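Local atomic coordinates of sorbitol-6-phosphate dehydrogenase (Erwinia amylovora CFBP1430, PDB entry 5O3Z), a protein that catalyses the oxidation of sorbitol 6-phosphate at C2, giving fructose 6-phosphate, presumably with NAD+ as hydride acceptor, and belongs to the short-chain dehydrogenase/reductase family. Residues 34-40 with 60-65; 95-101 with 154-158; 165-169 with 183-187; 197-201 with 215-219. One frame throughout, in Å; residues are numbered along the deposited sequence.

Overall arrangement
Interactions 1 to 4 follow one another along the chain, each closing before the next opens. Interactions 1 and 3 belong to the same parallel sheet of a Rossmann fold, on opposite sides of the chain's centre with their own centres about 22 Å apart; interaction 1 joins strands 32-37 and 59-63, interaction 3 packs helix 156-176 on strand 182-188. That helix also serves interaction 2, which holds its N-terminal end to a loop, and both contacts touch a second subunit. Interaction 4 joins short helices after strand 182-188, its centre about 17 Å from that of interaction 2 and nearest atoms about 5 Å apart. Thus two contacts belong to the Rossmann sheet, two to its surroundings.

Interaction 1 (34-40 with 60-65); sequences AVADLNE and YGFKVD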
loop_
_atom_site.group_PDB
_atom_site.type_symbol
_atom_site.label_atom_id
_atom_site.label_comp_id
_atom_site.label_asym_id
_atom_site.label_seq_id
_atom_site.Cartn_x
_atom_site.Cartn_y
_atom_site.Cartn_z
ATOM N N ALA A 34 -19.876 -21.780 18.312
ATOM C CA ALA A 34 -19.492 -23.102 17.797
ATOM C C ALA A 34 -17.958 -23.187 17.830
ATOM O O ALA A 34 -17.290 -22.498 17.042
ATOM C CB ALA A 34 -20.040 -23.284 16.399
ATOM N N VAL A 35 -17.416 -23.936 18.795
ATOM C CA VAL A 35 -15.961 -24.187 18.970
ATOM C C VAL A 35 -15.546 -25.362 18.050
ATOM O O VAL A 35 -15.892 -26.557 18.367
ATOM C CB VAL A 35 -15.595 -24.492 20.430
ATOM C CG1 VAL A 35 -14.092 -24.610 20.670
ATOM C CG2 VAL A 35 -16.221 -23.427 21.347
ATOM N N ALA A 36 -14.852 -25.033 16.933
ATOM C CA ALA A 36 -14.463 -26.025 15.907
ATOM C C ALA A 36 -12.952 -26.253 15.962
ATOM O O ALA A 36 -12.148 -25.298 15.933
ATOM C CB ALA A 36 -14.946 -25.598 14.538
ATOM N N ASP A 37 -12.517 -27.505 16.084
ATOM C CA ASP A 37 -11.098 -27.742 16.184
ATOM C C ASP A 37 -10.648 -29.157 15.757
ATOM O O ASP A 37 -11.421 -30.123 15.788
ATOM C CB ASP A 37 -10.670 -27.437 17.623
ATOM C CG ASP A 37 -9.221 -27.106 17.750
ATOM O OD1 ASP A 37 -8.451 -28.094 17.960
ATOM O OD2 ASP A 37 -8.848 -25.857 17.663
ATOM N N LEU A 38 -9.391 -29.277 15.362
ATOM C CA LEU A 38 -8.854 -30.596 14.942
ATOM C C LEU A 38 -8.954 -31.536 16.166
ATOM O O LEU A 38 -9.293 -32.710 16.008
ATOM C CB LEU A 38 -7.420 -30.489 14.413
ATOM C CG LEU A 38 -6.707 -31.617 13.618
ATOM C CD1 LEU A 38 -7.381 -31.950 12.311
ATOM C CD2 LEU A 38 -5.268 -31.201 13.298
ATOM N N ASN A 39 -8.711 -30.984 17.366
ATOM C CA ASN A 39 -8.842 -31.703 18.619
ATOM C C ASN A 39 -10.226 -31.549 19.221
ATOM O O ASN A 39 -10.508 -30.548 19.897
ATOM C CB ASN A 39 -7.788 -31.255 19.621
ATOM C CG ASN A 39 -7.766 -32.136 20.854
ATOM O OD1 ASN A 39 -8.783 -32.593 21.326
ATOM N ND2 ASN A 39 -6.601 -32.343 21.379
ATOM N N GLU A 40 -11.081 -32.543 18.963
ATOM C CA GLU A 40 -12.478 -32.499 19.322
ATOM C C GLU A 40 -12.697 -32.441 20.839
ATOM O O GLU A 40 -13.637 -31.786 21.299
ATOM C CB GLU A 40 -13.212 -33.703 18.776
ATOM C CG GLU A 40 -14.725 -33.482 18.684
ATOM C CD GLU A 40 -15.486 -34.761 18.322
ATOM O OE1 GLU A 40 -14.883 -35.716 17.809
ATOM O OE2 GLU A 40 -16.715 -34.814 18.535
ATOM N N TYR A 60 -21.263 -25.279 21.713
ATOM C CA TYR A 60 -21.015 -26.695 21.327
ATOM C C TYR A 60 -19.640 -26.839 20.675
ATOM O O TYR A 60 -19.151 -25.918 19.964
ATOM C CB TYR A 60 -22.066 -27.204 20.359
ATOM C CG TYR A 60 -23.391 -27.400 21.010
ATOM C CD1 TYR A 60 -24.282 -26.313 21.175
ATOM C CD2 TYR A 60 -23.773 -28.667 21.512
ATOM C CE1 TYR A 60 -25.520 -26.479 21.808
ATOM C CE2 TYR A 60 -25.008 -28.831 22.155
ATOM C CZ TYR A 60 -25.867 -27.752 22.298
ATOM O OH TYR A 60 -27.064 -27.955 22.915
ATOM N N GLY A 61 -18.982 -27.957 20.964
ATOM C CA GLY A 61 -17.687 -28.290 20.373
ATOM C C GLY A 61 -17.867 -29.174 19.135
ATOM O O GLY A 61 -18.724 -30.094 19.125
ATOM N N PHE A 62 -17.062 -28.928 18.106
ATOM C CA PHE A 62 -17.121 -29.703 16.841
ATOM C C PHE A 62 -15.708 -30.039 16.402
ATOM O O PHE A 62 -14.804 -29.279 16.675
ATOM C CB PHE A 62 -17.746 -28.904 15.733
ATOM C CG PHE A 62 -19.161 -28.501 15.995
ATOM C CD1 PHE A 62 -19.426 -27.426 16.843
ATOM C CD2 PHE A 62 -20.224 -29.125 15.365
ATOM C CE1 PHE A 62 -20.707 -27.013 17.068
ATOM C CE2 PHE A 62 -21.527 -28.740 15.633
ATOM C CZ PHE A 62 -21.767 -27.663 16.462
ATOM N N LYS A 63 -15.529 -31.215 15.775
ATOM C CA LYS A 63 -14.288 -31.602 15.161
ATOM C C LYS A 63 -14.264 -31.045 13.741
ATOM O O LYS A 63 -15.247 -31.107 13.007
ATOM C CB LYS A 63 -14.171 -33.136 15.098
ATOM C CG LYS A 63 -12.744 -33.662 15.108
ATOM C CD LYS A 63 -12.247 -33.996 13.714
ATOM C CE LYS A 63 -11.053 -34.959 13.750
ATOM N NZ LYS A 63 -9.740 -34.235 13.784
ATOM N N VAL A 64 -13.131 -30.474 13.365
ATOM C CA VAL A 64 -12.924 -30.146 11.923
ATOM C C VAL A 64 -11.430 -30.146 11.547
ATOM O O VAL A 64 -10.557 -29.805 12.349
ATOM C CB VAL A 64 -13.605 -28.823 11.479
ATOM C CG1 VAL A 64 -12.914 -27.603 12.122
ATOM C CG2 VAL A 64 -13.605 -28.729 9.958
ATOM N N ASP A 65 -11.183 -30.632 10.317
ATOM C CA ASP A 65 -9.902 -30.541 9.672
ATOM C C ASP A 65 -10.180 -29.546 8.599
ATOM O O ASP A 65 -10.853 -29.887 7.587
ATOM C CB ASP A 65 -9.491 -31.913 9.077
ATOM C CG ASP A 65 -8.241 -31.829 8.203
ATOM O OD1 ASP A 65 -7.569 -30.774 8.147
ATOM O OD2 ASP A 65 -7.886 -32.835 7.590
#
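Residues 34-37 and 60-63 are the parallel strands of the beta-alpha-beta unit 32-37, 40-54, 59-63, at one margin of the Rossmann sheet. The ladder is carried by V35 and D37, whose N and O atoms bond alternately to the other strand: V35 N to Y60 O at 2.9 Å, F62 N to V35 O at 2.7 Å, D37 N to F62 O, and V64 N to D37 O. The last comes in above the carbonyl plane, 64° out of it. On one face, A34 CB sits obliquely 3.8 Å from CE1 of the F62 ring and A36 CB meets V64 CG1 at 3.7 Å. At the end of its strand, K63 bends at chi2 and chi4 to run alongside L38, and its NZ reaches a lone pair of L38 O in the carbonyl plane, 2.7 Å away. E40 crosses the lysine at about a right angle, its CG 3.6 Å from K63 CB. An aspartate like D37 recalls NAD-dependent relatives; its OD1 closes an Asx turn with N39 N and its OD2 accepts from G15 N. Helix 69-83 packs against F62 and V64, helix 40-54 covers V35, and strand 8-12 pairs with A34 and A36.

Interaction 2 (95-101 with 154-158); sequences VAKAAPI and HNSGY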
loop_
_atom_site.group_PDB
_atom_site.type_symbol
_atom_site.label_atom_id
_atom_site.label_comp_id
_atom_site.label_asym_id
_atom_site.label_seq_id
_atom_site.Cartn_x
_atom_site.Cartn_y
_atom_site.Cartn_z
ATOM N N VAL A 95 0.626 -21.655 11.542
ATOM C CA VAL A 95 1.836 -21.297 12.323
ATOM C C VAL A 95 3.056 -21.129 11.385
ATOM O O VAL A 95 3.026 -21.550 10.220
ATOM C CB VAL A 95 2.153 -22.314 13.474
ATOM C CG1 VAL A 95 0.875 -22.894 14.068
ATOM C CG2 VAL A 95 3.064 -23.457 13.030
ATOM N N ALA A 96 4.118 -20.524 11.917
ATOM C CA ALA A 96 5.277 -20.139 11.124
ATOM C C ALA A 96 6.341 -21.237 11.182
ATOM O O ALA A 96 6.666 -21.735 12.267
ATOM C CB ALA A 96 5.842 -18.813 11.628
ATOM N N LYS A 97 6.853 -21.625 10.011
ATOM C CA LYS A 97 8.052 -22.471 9.918
ATOM C C LYS A 97 9.150 -21.783 9.091
ATOM O O LYS A 97 8.924 -21.416 7.914
ATOM C CB LYS A 97 7.755 -23.864 9.334
ATOM C CG LYS A 97 8.994 -24.770 9.301
ATOM C CD LYS A 97 9.723 -24.854 10.652
ATOM C CE LYS A 97 11.088 -25.538 10.579
ATOM N NZ LYS A 97 10.973 -27.019 10.671
ATOM N N ALA A 98 10.329 -21.660 9.714
ATOM C CA ALA A 98 11.397 -20.830 9.244
ATOM C C ALA A 98 12.536 -21.670 8.694
ATOM O O ALA A 98 12.956 -22.643 9.331
ATOM C CB ALA A 98 11.933 -19.979 10.390
ATOM N N ALA A 99 13.049 -21.248 7.535
ATOM C CA ALA A 99 14.241 -21.804 6.898
ATOM C C ALA A 99 14.507 -20.933 5.672
ATOM O O ALA A 99 13.535 -20.558 4.971
ATOM C CB ALA A 99 14.009 -23.244 6.438
ATOM N N PRO A 100 15.797 -20.649 5.380
ATOM C CA PRO A 100 16.089 -19.867 4.135
ATOM C C PRO A 100 15.587 -20.625 2.936
ATOM O O PRO A 100 15.462 -21.850 3.008
ATOM C CB PRO A 100 17.615 -19.721 4.121
ATOM C CG PRO A 100 18.120 -20.742 5.082
ATOM C CD PRO A 100 17.038 -20.988 6.111
ATOM N N ILE A 101 15.220 -19.889 1.883
ATOM C CA ILE A 101 14.645 -20.492 0.661
ATOM C C ILE A 101 15.479 -21.705 0.162
ATOM O O ILE A 101 14.917 -22.727 -0.270
ATOM C CB ILE A 101 14.431 -19.424 -0.451
ATOM C CG1 ILE A 101 13.776 -20.038 -1.694
ATOM C CG2 ILE A 101 15.744 -18.787 -0.893
ATOM C CD1 ILE A 101 12.400 -20.646 -1.505
ATOM N N HIS A 154 13.265 -15.853 5.679
ATOM C CA HIS A 154 13.203 -17.282 6.125
ATOM C C HIS A 154 11.797 -17.839 6.377
ATOM O O HIS A 154 11.636 -18.889 6.936
ATOM C CB HIS A 154 14.134 -17.527 7.334
ATOM C CG HIS A 154 15.565 -17.155 7.064
ATOM N ND1 HIS A 154 16.550 -17.148 8.038
ATOM C CD2 HIS A 154 16.185 -16.790 5.912
ATOM C CE1 HIS A 154 17.707 -16.791 7.504
ATOM N NE2 HIS A 154 17.518 -16.587 6.210
ATOM N N ASN A 155 10.778 -17.144 5.920
ATOM C CA ASN A 155 9.441 -17.529 6.190
ATOM C C ASN A 155 8.586 -17.439 4.980
ATOM O O ASN A 155 7.428 -17.062 5.073
ATOM C CB ASN A 155 8.911 -16.645 7.320
ATOM C CG ASN A 155 9.352 -17.139 8.676
ATOM O OD1 ASN A 155 8.810 -18.128 9.164
ATOM N ND2 ASN A 155 10.376 -16.495 9.265
ATOM N N SER A 156 9.150 -17.853 3.846
ATOM C CA SER A 156 8.462 -17.800 2.559
ATOM C C SER A 156 7.086 -18.450 2.519
ATOM O O SER A 156 6.153 -17.894 1.929
ATOM C CB SER A 156 9.388 -18.320 1.438
ATOM O OG SER A 156 9.570 -19.733 1.506
ATOM N N GLY A 157 6.962 -19.645 3.127
ATOM C CA GLY A 157 5.721 -20.368 3.119
ATOM C C GLY A 157 4.617 -19.646 3.842
ATOM O O GLY A 157 3.479 -19.485 3.354
ATOM N N TYR A 158 5.008 -19.138 4.998
ATOM C CA TYR A 158 4.146 -18.309 5.816
ATOM C C TYR A 158 3.733 -16.976 5.120
ATOM O O TYR A 158 2.579 -16.699 5.045
ATOM C CB TYR A 158 4.793 -18.111 7.191
ATOM C CG TYR A 158 3.836 -17.589 8.280
ATOM C CD1 TYR A 158 2.783 -18.380 8.747
ATOM C CD2 TYR A 158 4.005 -16.304 8.845
ATOM C CE1 TYR A 158 1.928 -17.927 9.756
ATOM C CE2 TYR A 158 3.143 -15.829 9.852
ATOM C CZ TYR A 158 2.114 -16.658 10.315
ATOM O OH TYR A 158 1.222 -16.237 11.287
HETATM O O HOH W 1 7.215 -20.344 6.434
HETATM O O HOH W 2 12.002 -18.611 3.268
#
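A96 and P100 each set an aliphatic group over a ring of the 154-158 segment. The methyl CB of A96 stands above the centre of the Y158 ring, 4.1 Å from the centroid and 9° off the normal, a CH-pi contact; beside it, V95 O approaches Y158 CD1 obliquely. At the other end P100 CD does the same over the H154 imidazole, 4.2 Å from the centroid, while P100 CA and CB lie close to H154 CD2. Between them the backbones join directly: A99 N donates to H154 O over 2.8 Å, in the carbonyl plane and on a lone pair, and A98 CA adds a CH...O contact to the same oxygen at 3.0 Å. H154 has CG anti to its own carbonyl carbon (chi1 -57°), which lays the ring against P100.

Y158 begins a Tyr-x-x-x-Lys sequence, the signature of short-chain dehydrogenases, so the loop after strand 88-91 probably flanks the active-site cleft here. The loop is held further by water at the first turn of helix 156-176. Water 1 accepts from Y158 N (2.9 Å) and donates to K97 O; water 2 accepts from S156 N and donates to A99 O, 3.0 Å away. N155 stands at the N-cap position, but its amide ND2 turns to K153 O. Farther out, the carboxylate of D175 of the second subunit accepts from both H154 N and I101 N, tying each segment to the subunit interface.

Interaction 3 (165-169 with 183-187); sequences GVGLT and VHSLM
T169 and S185 hold their hydroxyls in matching fashion: T169 OG1 and S185 OG each lie anti to their own carbonyl carbon, beside the backbone N (chi1 -77° in both), and this brings T169 OG1 to 2.5 Å from S185 OG, a short hydrogen bond. Neither oxygen stops there: T169 OG1 is also linked to Y120 OH and makes a weak hydrogen bond of 3.3 Å to G165 O, and S185 OG bonds Q142 OE1. The buried hydroxyls are thus knitted into a polar chain that runs from helix to sheet. The other branch of the threonine, CG2, rests 3.7 Å from V183 O and reaches toward H184 CA, while V183 CG1 comes back against T169 O. At the far end M187, bent at chi2 and chi3, lays its CE across V166 at about a right angle, 3.6 Å from V166 CG2. V166 also packs on F163 of the second subunit. Helix 165-169 runs nearly antiparallel to strand 183-187, at 157° with the axes 8.0 Å apart, as expected of the return strand in a beta-alpha-beta crossover of the Rossmann fold.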
loop_
_atom_site.group_PDB
_atom_site.type_symbol
_atom_site.label_atom_id
_atom_site.label_comp_id
_atom_site.label_asym_id
_atom_site.label_seq_id
_atom_site.Cartn_x
_atom_site.Cartn_y
_atom_site.Cartn_z
ATOM N N GLY A 165 -4.014 -14.866 1.838
ATOM C CA GLY A 165 -5.243 -14.559 2.615
ATOM C C GLY A 165 -5.838 -13.149 2.402
ATOM O O GLY A 165 -7.037 -12.965 2.435
ATOM N N VAL A 166 -4.969 -12.140 2.238
ATOM C CA VAL A 166 -5.455 -10.778 1.967
ATOM C C VAL A 166 -6.178 -10.760 0.681
ATOM O O VAL A 166 -7.267 -10.234 0.595
ATOM C CB VAL A 166 -4.306 -9.771 1.953
ATOM C CG1 VAL A 166 -4.862 -8.382 1.521
ATOM C CG2 VAL A 166 -3.647 -9.780 3.327
ATOM N N GLY A 167 -5.557 -11.361 -0.320
ATOM C CA GLY A 167 -6.199 -11.502 -1.645
ATOM C C GLY A 167 -7.558 -12.196 -1.596
ATOM O O GLY A 167 -8.524 -11.744 -2.209
ATOM N N LEU A 168 -7.601 -13.309 -0.863
ATOM C CA LEU A 168 -8.882 -14.024 -0.706
ATOM C C LEU A 168 -9.919 -13.172 0.021
ATOM O O LEU A 168 -11.032 -13.006 -0.470
ATOM C CB LEU A 168 -8.679 -15.364 -0.010
ATOM C CG LEU A 168 -9.961 -16.151 0.162
ATOM C CD1 LEU A 168 -10.703 -16.375 -1.145
ATOM C CD2 LEU A 168 -9.668 -17.435 0.813
ATOM N N THR A 169 -9.497 -12.507 1.111
ATOM C CA THR A 169 -10.345 -11.525 1.812
ATOM C C THR A 169 -10.913 -10.448 0.875
ATOM O O THR A 169 -12.087 -10.146 0.974
ATOM C CB THR A 169 -9.627 -10.870 3.027
ATOM O OG1 THR A 169 -9.581 -11.725 4.163
ATOM C CG2 THR A 169 -10.279 -9.588 3.409
ATOM N N VAL A 183 -15.986 -8.880 5.131
ATOM C CA VAL A 183 -14.855 -9.804 5.239
ATOM C C VAL A 183 -13.614 -8.954 5.490
ATOM O O VAL A 183 -13.368 -8.000 4.709
ATOM C CB VAL A 183 -14.658 -10.532 3.911
ATOM C CG1 VAL A 183 -13.628 -11.709 4.066
ATOM C CG2 VAL A 183 -15.991 -11.014 3.337
ATOM N N HIS A 184 -12.873 -9.290 6.522
ATOM C CA HIS A 184 -11.621 -8.648 6.948
ATOM C C HIS A 184 -10.574 -9.608 7.333
ATOM O O HIS A 184 -10.880 -10.727 7.773
ATOM C CB HIS A 184 -11.854 -7.760 8.155
ATOM C CG HIS A 184 -12.870 -6.699 7.930
ATOM N ND1 HIS A 184 -12.626 -5.619 7.086
ATOM C CD2 HIS A 184 -14.150 -6.566 8.378
ATOM C CE1 HIS A 184 -13.732 -4.888 7.001
ATOM N NE2 HIS A 184 -14.674 -5.431 7.787
ATOM N N SER A 185 -9.312 -9.176 7.201
ATOM C CA SER A 185 -8.188 -9.898 7.706
ATOM C C SER A 185 -7.547 -9.022 8.771
ATOM O O SER A 185 -7.351 -7.781 8.574
ATOM C CB SER A 185 -7.220 -10.223 6.558
ATOM O OG SER A 185 -7.685 -11.315 5.760
ATOM N N LEU A 186 -7.214 -9.631 9.900
ATOM C CA LEU A 186 -6.599 -8.910 11.000
ATOM C C LEU A 186 -5.153 -9.173 11.017
ATOM O O LEU A 186 -4.746 -10.312 11.186
ATOM C CB LEU A 186 -7.196 -9.329 12.378
ATOM C CG LEU A 186 -8.676 -9.150 12.644
ATOM C CD1 LEU A 186 -8.988 -9.290 14.154
ATOM C CD2 LEU A 186 -9.177 -7.803 12.075
ATOM N N MET A 187 -4.330 -8.130 10.830
ATOM C CA MET A 187 -2.938 -8.333 10.692
ATOM C C MET A 187 -2.254 -8.192 12.017
ATOM O O MET A 187 -1.818 -7.124 12.424
ATOM C CB MET A 187 -2.370 -7.415 9.559
ATOM C CG MET A 187 -3.360 -7.140 8.430
ATOM S SD MET A 187 -3.862 -8.622 7.508
ATOM C CE MET A 187 -2.325 -9.052 6.645
#

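Interaction 4 (197-201 with 215-219); sequences FQSLL and VEPYY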
loop_
_atom_site.group_PDB
_atom_site.type_symbol
_atom_site.label_atom_id
_atom_site.label_comp_id
_atom_site.label_asym_id
_atom_site.label_seq_id
_atom_site.Cartn_x
_atom_site.Cartn_y
_atom_site.Cartn_z
ATOM N N PHE A 197 5.028 -18.664 21.115
ATOM C CA PHE A 197 6.124 -17.689 20.932
ATOM C C PHE A 197 7.190 -17.979 21.970
ATOM O O PHE A 197 8.386 -18.076 21.645
ATOM C CB PHE A 197 5.654 -16.212 21.027
ATOM C CG PHE A 197 6.679 -15.250 20.513
ATOM C CD1 PHE A 197 7.848 -15.002 21.228
ATOM C CD2 PHE A 197 6.535 -14.670 19.270
ATOM C CE1 PHE A 197 8.828 -14.163 20.719
ATOM C CE2 PHE A 197 7.531 -13.845 18.743
ATOM C CZ PHE A 197 8.674 -13.582 19.468
ATOM N N GLN A 198 6.716 -18.098 23.216
ATOM C CA GLN A 198 7.514 -18.483 24.377
ATOM C C GLN A 198 8.358 -19.741 24.178
ATOM O O GLN A 198 9.489 -19.803 24.669
ATOM C CB GLN A 198 6.600 -18.678 25.586
ATOM C CG GLN A 198 6.166 -17.384 26.256
ATOM C CD GLN A 198 7.346 -16.540 26.704
ATOM O OE1 GLN A 198 8.273 -17.043 27.334
ATOM N NE2 GLN A 198 7.343 -15.258 26.344
ATOM N N SER A 199 7.821 -20.728 23.460
ATOM C CA SER A 199 8.546 -22.001 23.253
ATOM C C SER A 199 9.603 -21.866 22.165
ATOM O O SER A 199 10.588 -22.607 22.163
ATOM C CB SER A 199 7.588 -23.164 22.950
ATOM O OG SER A 199 6.610 -22.792 22.002
ATOM N N LEU A 200 9.412 -20.903 21.267
ATOM C CA LEU A 200 10.346 -20.663 20.162
ATOM C C LEU A 200 11.478 -19.677 20.456
ATOM O O LEU A 200 12.300 -19.405 19.583
ATOM C CB LEU A 200 9.570 -20.201 18.926
ATOM C CG LEU A 200 8.717 -21.296 18.273
ATOM C CD1 LEU A 200 7.795 -20.723 17.197
ATOM C CD2 LEU A 200 9.606 -22.422 17.713
ATOM N N LEU A 201 11.541 -19.154 21.674
ATOM C CA LEU A 201 12.609 -18.219 22.030
ATOM C C LEU A 201 14.013 -18.717 21.619
ATOM O O LEU A 201 14.730 -17.976 20.934
ATOM C CB LEU A 201 12.513 -17.814 23.511
ATOM C CG LEU A 201 11.195 -17.088 23.874
ATOM C CD1 LEU A 201 11.128 -16.800 25.361
ATOM C CD2 LEU A 201 10.947 -15.808 23.079
ATOM N N VAL A 215 15.313 -11.911 23.524
ATOM C CA VAL A 215 14.434 -12.053 22.367
ATOM C C VAL A 215 13.151 -11.206 22.454
ATOM O O VAL A 215 12.813 -10.515 21.497
ATOM C CB VAL A 215 14.160 -13.541 22.066
ATOM C CG1 VAL A 215 13.150 -13.707 20.910
ATOM C CG2 VAL A 215 15.474 -14.206 21.705
ATOM N N GLU A 216 12.472 -11.220 23.588
ATOM C CA GLU A 216 11.275 -10.382 23.763
ATOM C C GLU A 216 11.596 -8.891 23.712
ATOM O O GLU A 216 10.947 -8.175 22.968
ATOM C CB GLU A 216 10.499 -10.728 25.021
ATOM C CG GLU A 216 9.596 -11.922 24.872
ATOM C CD GLU A 216 8.673 -12.061 26.069
ATOM O OE1 GLU A 216 7.877 -11.125 26.358
ATOM O OE2 GLU A 216 8.728 -13.106 26.738
ATOM N N PRO A 217 12.616 -8.435 24.463
ATOM C CA PRO A 217 13.162 -7.074 24.294
ATOM C C PRO A 217 13.499 -6.705 22.883
ATOM O O PRO A 217 13.168 -5.620 22.438
ATOM C CB PRO A 217 14.461 -7.112 25.113
ATOM C CG PRO A 217 14.103 -8.019 26.254
ATOM C CD PRO A 217 13.192 -9.094 25.663
ATOM N N TYR A 218 14.182 -7.587 22.184
ATOM C CA TYR A 218 14.456 -7.358 20.799
ATOM C C TYR A 218 13.181 -7.047 19.967
ATOM O O TYR A 218 13.200 -6.146 19.107
ATOM C CB TYR A 218 15.184 -8.564 20.212
ATOM C CG TYR A 218 15.419 -8.444 18.745
ATOM C CD1 TYR A 218 16.470 -7.677 18.261
ATOM C CD2 TYR A 218 14.559 -9.035 17.833
ATOM C CE1 TYR A 218 16.685 -7.555 16.910
ATOM C CE2 TYR A 218 14.766 -8.899 16.485
ATOM C CZ TYR A 218 15.836 -8.179 16.039
ATOM O OH TYR A 218 16.025 -8.052 14.700
ATOM N N TYR A 219 12.082 -7.772 20.185
ATOM C CA TYR A 219 10.916 -7.567 19.322
ATOM C C TYR A 219 10.064 -6.400 19.821
ATOM O O TYR A 219 9.472 -5.664 19.037
ATOM C CB TYR A 219 10.119 -8.869 19.106
ATOM C CG TYR A 219 10.765 -9.824 18.095
ATOM C CD1 TYR A 219 10.931 -9.443 16.755
ATOM C CD2 TYR A 219 11.213 -11.093 18.480
ATOM C CE1 TYR A 219 11.511 -10.290 15.835
ATOM C CE2 TYR A 219 11.789 -11.965 17.560
ATOM C CZ TYR A 219 11.926 -11.558 16.243
ATOM O OH TYR A 219 12.515 -12.386 15.328
#
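V215 and L201 form the apolar centre between these two helical segments, V215 CG1 touching L201 CD2 at 3.7 Å. The valine has CG1 anti to its backbone N (chi1 176°), which turns this branch toward L201, where it also approaches F197 CE1 obliquely at 4.4 Å. F197 in turn brings CZ to within 3.7 Å of Y219 CD2, an atom lying near the plane of the phenylalanine ring, at its edge. The two ring planes are almost perpendicular, at 89°, with centroids 6.0 Å apart.

The polar edge is a single amide-carboxylate bond. Q198 NE2 donates to E216 OE2 over 2.6 Å, with the acceptor in the amide plane of the glutamine but the donor coming from above the carboxylate, 54° out of its plane. A bend at chi2 turns the glutamine end toward this partner, and the same NE2 also donates to L192 O, so two acceptors hold the amide in place. Helix 201-208 packs alongside, with Y204 meeting F197 and V215 and with L208 against Y219, and the loop following strand 182-188 packs on F197, E216 and Y219 through L192.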